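Local coordinates for glycerol dehydrogenase (Bacillus coagulans, PDB 6CSJ), which catalyses the NAD+-dependent oxidation of glycerol to dihydroxyacetone and, in this double-mutant form, has acquired D-lactate dehydrogenase activity, at residues 258-263 and 310-315; 320-325 and 351-356. The protein carries 2 engineered substitutions. One frame throughout, in Å; residues are numbered along the deposited sequence.

Contact 1: residues 258-263 and 310-315; sequences NGLTVL and GDLGVK
Leu263 and Val314 mark the closest approach of the two backbones, with their CA atoms 7.7 Å apart, so the gap between 258-263 and 310-315 is bridged by side chains alone. Two apolar pairs do this, one methyl against one methyl in each. Leu263 CD1 lies 3.9 Å from Val314 CG2, and Leu260 CD1 meets Leu312 CD1 at 4.0 Å; in both pairs the side chains cross at about a right angle. Leu260 and Leu263 stand three residues apart and reach across from the same side of their turn, which is closed by the bond from Leu263 N to Leu260 O, 2.9 Å. Leu312 sends CG out opposite its carbonyl carbon (chi1 -54°), and with chi2 extended at 180° its CD1 is carried out to Leu260. This is the all-helical C-terminal domain of the iron-containing alcohol dehydrogenase fold, where the chain leaving helix 252-259 meets the connection between helices 290-303 and 319-329. That connection bends at Gly313, whose N bonds to Gly310 O at 2.8 Å; with phi at 96°, a CB here would be jammed against the carbonyl O of Leu312, which by itself calls for glycine. The bend lets Leu312 and Val314 both face the 258-263 turn. All four touching residues are buried. Phe277 and the side chain of Lys274, from helix 271-285, pack on Leu312, while Glu265 and Thr266 lie against Val314. Thr266 OG1 also bonds to the carbonyl oxygens of Leu260 and Leu263, and Asp311 OD1, beside the bend, makes a salt bridge with Lys363 of helix 345-365.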
loop_
_atom_site.group_PDB
_atom_site.type_symbol
_atom_site.label_atom_id
_atom_site.label_comp_id
_atom_site.label_asym_id
_atom_site.label_seq_id
_atom_site.Cartn_x
_atom_site.Cartn_y
_atom_site.Cartn_z
ATOM N N ASN A 258 8.628 -0.457 -9.945
ATOM C CA ASN A 258 9.681 0.559 -9.810
ATOM C C ASN A 258 10.313 0.899 -11.147
ATOM O O ASN A 258 10.497 2.072 -11.462
ATOM C CB ASN A 258 10.776 0.114 -8.836
ATOM C CG ASN A 258 10.293 0.048 -7.397
ATOM O OD1 ASN A 258 9.187 0.468 -7.078
ATOM N ND2 ASN A 258 11.126 -0.494 -6.522
ATOM N N GLY A 259 10.628 -0.126 -11.934
ATOM C CA GLY A 259 11.188 0.068 -13.269
ATOM C C GLY A 259 10.314 0.859 -14.236
ATOM O O GLY A 259 10.828 1.557 -15.113
ATOM N N LEU A 260 8.995 0.751 -14.085
ATOM C CA LEU A 260 8.061 1.471 -14.950
ATOM C C LEU A 260 8.124 3.000 -14.816
ATOM O O LEU A 260 7.609 3.706 -15.689
ATOM C CB LEU A 260 6.623 0.965 -14.742
ATOM C CG LEU A 260 6.358 -0.430 -15.396
ATOM C CD1 LEU A 260 5.117 -1.070 -14.851
ATOM C CD2 LEU A 260 6.202 -0.327 -16.897
ATOM N N THR A 261 8.774 3.509 -13.750
ATOM C CA THR A 261 8.981 4.963 -13.572
ATOM C C THR A 261 9.710 5.601 -14.775
ATOM O O THR A 261 9.504 6.765 -15.080
ATOM C CB THR A 261 9.752 5.287 -12.277
ATOM O OG1 THR A 261 9.611 6.677 -12.013
ATOM C CG2 THR A 261 11.220 4.967 -12.432
ATOM N N VAL A 262 10.559 4.815 -15.438
ATOM C CA VAL A 262 11.227 5.190 -16.693
ATOM C C VAL A 262 10.237 5.646 -17.771
ATOM O O VAL A 262 10.540 6.551 -18.537
ATOM C CB VAL A 262 12.062 3.999 -17.246
ATOM C CG1 VAL A 262 12.541 4.251 -18.677
ATOM C CG2 VAL A 262 13.245 3.685 -16.331
ATOM N N LEU A 263 9.084 4.989 -17.859
ATOM C CA LEU A 263 8.026 5.388 -18.791
ATOM C C LEU A 263 7.179 6.532 -18.201
ATOM O O LEU A 263 6.342 6.315 -17.320
ATOM C CB LEU A 263 7.154 4.184 -19.148
ATOM C CG LEU A 263 7.877 3.005 -19.795
ATOM C CD1 LEU A 263 6.939 1.835 -20.002
ATOM C CD2 LEU A 263 8.487 3.409 -21.144
ATOM N N GLY A 310 -0.533 -0.392 -22.768
ATOM C CA GLY A 310 -1.572 0.541 -23.218
ATOM C C GLY A 310 -2.467 1.033 -22.096
ATOM O O GLY A 310 -2.693 2.235 -21.969
ATOM N N ASP A 311 -2.944 0.113 -21.254
ATOM C CA ASP A 311 -3.796 0.472 -20.106
ATOM C C ASP A 311 -3.081 1.391 -19.093
ATOM O O ASP A 311 -3.742 2.086 -18.321
ATOM C CB ASP A 311 -4.314 -0.776 -19.368
ATOM C CG ASP A 311 -5.251 -1.642 -20.210
ATOM O OD1 ASP A 311 -5.735 -1.188 -21.275
ATOM O OD2 ASP A 311 -5.517 -2.793 -19.792
ATOM N N LEU A 312 -1.744 1.368 -19.080
ATOM C CA LEU A 312 -0.930 2.298 -18.290
ATOM C C LEU A 312 -0.586 3.615 -19.010
ATOM O O LEU A 312 0.185 4.403 -18.472
ATOM C CB LEU A 312 0.376 1.625 -17.858
ATOM C CG LEU A 312 0.277 0.300 -17.116
ATOM C CD1 LEU A 312 1.694 -0.177 -16.799
ATOM C CD2 LEU A 312 -0.549 0.431 -15.841
ATOM N N GLY A 313 -1.139 3.845 -20.205
ATOM C CA GLY A 313 -0.906 5.068 -20.979
ATOM C C GLY A 313 0.172 5.002 -22.052
ATOM O O GLY A 313 0.402 5.994 -22.760
ATOM N N VAL A 314 0.840 3.858 -22.187
ATOM C CA VAL A 314 1.942 3.693 -23.147
ATOM C C VAL A 314 1.351 3.411 -24.531
ATOM O O VAL A 314 0.867 2.318 -24.787
ATOM C CB VAL A 314 2.907 2.550 -22.746
ATOM C CG1 VAL A 314 4.098 2.488 -23.698
ATOM C CG2 VAL A 314 3.403 2.715 -21.320
ATOM N N LYS A 315 1.388 4.407 -25.414
ATOM C CA LYS A 315 0.800 4.303 -26.752
ATOM C C LYS A 315 1.628 3.472 -27.733
ATOM O O LYS A 315 1.055 2.864 -28.627
ATOM C CB LYS A 315 0.570 5.695 -27.355
ATOM C CG LYS A 315 -0.351 6.592 -26.524
ATOM C CD LYS A 315 -1.025 7.646 -27.389
ATOM C CE LYS A 315 -2.191 8.264 -26.661
ATOM N NZ LYS A 315 -2.648 9.485 -27.378
#

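Contact 2: residues 320-325 and 351-356; sequences EKLRKV and AIVTAD
Leu322 sits at the middle of this contact, its two methyls divided between neighbouring residues of the other helix. CD1 goes to Val353 CG2, 4.1 Å away, with the two side chains crossing at about a right angle, while CD2 faces Ile352 CG2 at a looser 4.3 Å. One turn further along helix 319-329, Val325 CG1 touches Ile352 CD1 at 3.9 Å, and there the side chains meet at a slant. Ile352 therefore spans both: its CG2 branch serves Leu322, and its longer arm, with CG1 beside the backbone N and chi2 extended at 162°, brings CD1 up to Val325. Leu322, Val325 and Ile352 are buried and point at the opposing helix, whereas Val353 is partly exposed and joins from the flank through CG2. The contact is wholly apolar. The segment axes come no nearer than 10.9 Å and run at 117° to each other, so the helices are held apart by the lengths of these branched side chains. Outside this layer, Arg323 NH2 bridges to Glu319 OE2 within helix 319-329, while its NH1 reaches Asp346 and its guanidinium makes a cation-pi contact with Tyr349, both linking to helix 345-365. On the latter helix, Ala351 rests on Leu285 and Ala355 on Leu280 and Ile284, all of helix 271-285. An apolar helix-helix packing thus joins helix 319-329 to helix 345-365, the last of the chain, within the all-helical C-terminal domain of the iron-containing alcohol dehydrogenase fold.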
loop_
_atom_site.group_PDB
_atom_site.type_symbol
_atom_site.label_atom_id
_atom_site.label_comp_id
_atom_site.label_asym_id
_atom_site.label_seq_id
_atom_site.Cartn_x
_atom_site.Cartn_y
_atom_site.Cartn_z
ATOM N N GLU A 320 14.026 0.595 -26.732
ATOM C CA GLU A 320 15.046 1.260 -25.910
ATOM C C GLU A 320 14.500 1.601 -24.514
ATOM O O GLU A 320 15.164 1.352 -23.501
ATOM C CB GLU A 320 15.567 2.516 -26.610
ATOM C CG GLU A 320 16.814 3.126 -25.973
ATOM C CD GLU A 320 17.452 4.198 -26.855
ATOM O OE1 GLU A 320 16.736 5.128 -27.280
ATOM O OE2 GLU A 320 18.677 4.127 -27.133
ATOM N N LYS A 321 13.287 2.149 -24.473
ATOM C CA LYS A 321 12.639 2.510 -23.214
ATOM C C LYS A 321 12.330 1.282 -22.359
ATOM O O LYS A 321 12.589 1.269 -21.149
ATOM C CB LYS A 321 11.348 3.290 -23.477
ATOM C CG LYS A 321 11.540 4.659 -24.114
ATOM C CD LYS A 321 11.927 5.738 -23.116
ATOM C CE LYS A 321 12.140 7.042 -23.850
ATOM N NZ LYS A 321 10.938 7.514 -24.612
ATOM N N LEU A 322 11.781 0.247 -22.996
ATOM C CA LEU A 322 11.435 -0.987 -22.285
ATOM C C LEU A 322 12.652 -1.742 -21.760
ATOM O O LEU A 322 12.565 -2.365 -20.710
ATOM C CB LEU A 322 10.531 -1.876 -23.153
ATOM C CG LEU A 322 9.104 -1.329 -23.302
ATOM C CD1 LEU A 322 8.353 -2.044 -24.404
ATOM C CD2 LEU A 322 8.346 -1.448 -21.994
ATOM N N ARG A 323 13.788 -1.658 -22.461
ATOM C CA ARG A 323 15.071 -2.169 -21.935
ATOM C C ARG A 323 15.453 -1.455 -20.641
ATOM O O ARG A 323 15.914 -2.094 -19.691
ATOM C CB ARG A 323 16.221 -1.981 -22.936
ATOM C CG ARG A 323 16.121 -2.778 -24.219
ATOM C CD ARG A 323 16.793 -4.124 -24.148
ATOM N NE ARG A 323 16.351 -4.973 -25.259
ATOM C CZ ARG A 323 16.354 -6.309 -25.272
ATOM N NH1 ARG A 323 16.782 -7.019 -24.220
ATOM N NH2 ARG A 323 15.914 -6.942 -26.355
ATOM N N LYS A 324 15.289 -0.130 -20.620
ATOM C CA LYS A 324 15.601 0.662 -19.422
ATOM C C LYS A 324 14.695 0.266 -18.250
ATOM O O LYS A 324 15.171 0.154 -17.105
ATOM C CB LYS A 324 15.500 2.165 -19.691
ATOM C CG LYS A 324 16.573 2.748 -20.598
ATOM C CD LYS A 324 16.182 4.177 -20.997
ATOM C CE LYS A 324 16.863 4.679 -22.279
ATOM N NZ LYS A 324 18.306 4.919 -22.019
ATOM N N VAL A 325 13.410 0.036 -18.543
ATOM C CA VAL A 325 12.465 -0.483 -17.540
ATOM C C VAL A 325 12.989 -1.796 -16.931
ATOM O O VAL A 325 13.019 -1.955 -15.708
ATOM C CB VAL A 325 11.048 -0.708 -18.131
ATOM C CG1 VAL A 325 10.146 -1.434 -17.141
ATOM C CG2 VAL A 325 10.396 0.609 -18.547
ATOM N N ALA A 351 9.463 -10.948 -20.135
ATOM C CA ALA A 351 8.262 -11.042 -19.285
ATOM C C ALA A 351 7.304 -9.841 -19.450
ATOM O O ALA A 351 6.089 -10.018 -19.546
ATOM C CB ALA A 351 8.653 -11.214 -17.824
ATOM N N ILE A 352 7.862 -8.639 -19.511
ATOM C CA ILE A 352 7.069 -7.415 -19.627
ATOM C C ILE A 352 6.346 -7.342 -20.975
ATOM O O ILE A 352 5.127 -7.128 -21.022
ATOM C CB ILE A 352 7.942 -6.152 -19.363
ATOM C CG1 ILE A 352 8.350 -6.126 -17.880
ATOM C CG2 ILE A 352 7.202 -4.857 -19.727
ATOM C CD1 ILE A 352 9.527 -5.227 -17.564
ATOM N N VAL A 353 7.087 -7.528 -22.059
ATOM C CA VAL A 353 6.504 -7.415 -23.400
ATOM C C VAL A 353 5.496 -8.548 -23.633
ATOM O O VAL A 353 4.443 -8.336 -24.246
ATOM C CB VAL A 353 7.594 -7.382 -24.496
ATOM C CG1 VAL A 353 6.988 -7.441 -25.901
ATOM C CG2 VAL A 353 8.433 -6.127 -24.337
ATOM N N THR A 354 5.812 -9.738 -23.121
ATOM C CA THR A 354 4.915 -10.884 -23.256
ATOM C C THR A 354 3.670 -10.729 -22.366
ATOM O O THR A 354 2.569 -11.127 -22.770
ATOM C CB THR A 354 5.663 -12.213 -22.999
ATOM O OG1 THR A 354 6.771 -12.307 -23.911
ATOM C CG2 THR A 354 4.744 -13.425 -23.186
ATOM N N ALA A 355 3.823 -10.129 -21.185
ATOM C CA ALA A 355 2.661 -9.787 -20.356
ATOM C C ALA A 355 1.700 -8.864 -21.108
ATOM O O ALA A 355 0.479 -9.079 -21.097
ATOM C CB ALA A 355 3.102 -9.148 -19.047
ATOM N N ASP A 356 2.267 -7.853 -21.767
ATOM C CA ASP A 356 1.506 -6.961 -22.644
ATOM C C ASP A 356 0.811 -7.723 -23.782
ATOM O O ASP A 356 -0.363 -7.470 -24.048
ATOM C CB ASP A 356 2.404 -5.831 -23.184
ATOM C CG ASP A 356 1.683 -4.931 -24.159
ATOM O OD1 ASP A 356 0.920 -4.041 -23.720
ATOM O OD2 ASP A 356 1.875 -5.119 -25.375
#

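In the fold
The two contacts lie with their centres 9 Å apart, on the same side of the chain's centre, both within the helical domain and apart from the six-stranded parallel sheet of the other domain. They come in series: contact 1 closes at 310-315 before contact 2 opens on helix 319-329. That helix joins them, since Val325 CG2 lies 3.7 Å from Leu263 CG, and Lys321 CB packs on Leu263 CD2. Val325 thus serves contact 2 through CG1 and the 258-263 turn through CG2, and the packing runs from Leu263 through Val325 to Ile352. Helix 271-285 lies behind Leu312 in contact 1 and behind Ala351 and Ala355 in contact 2.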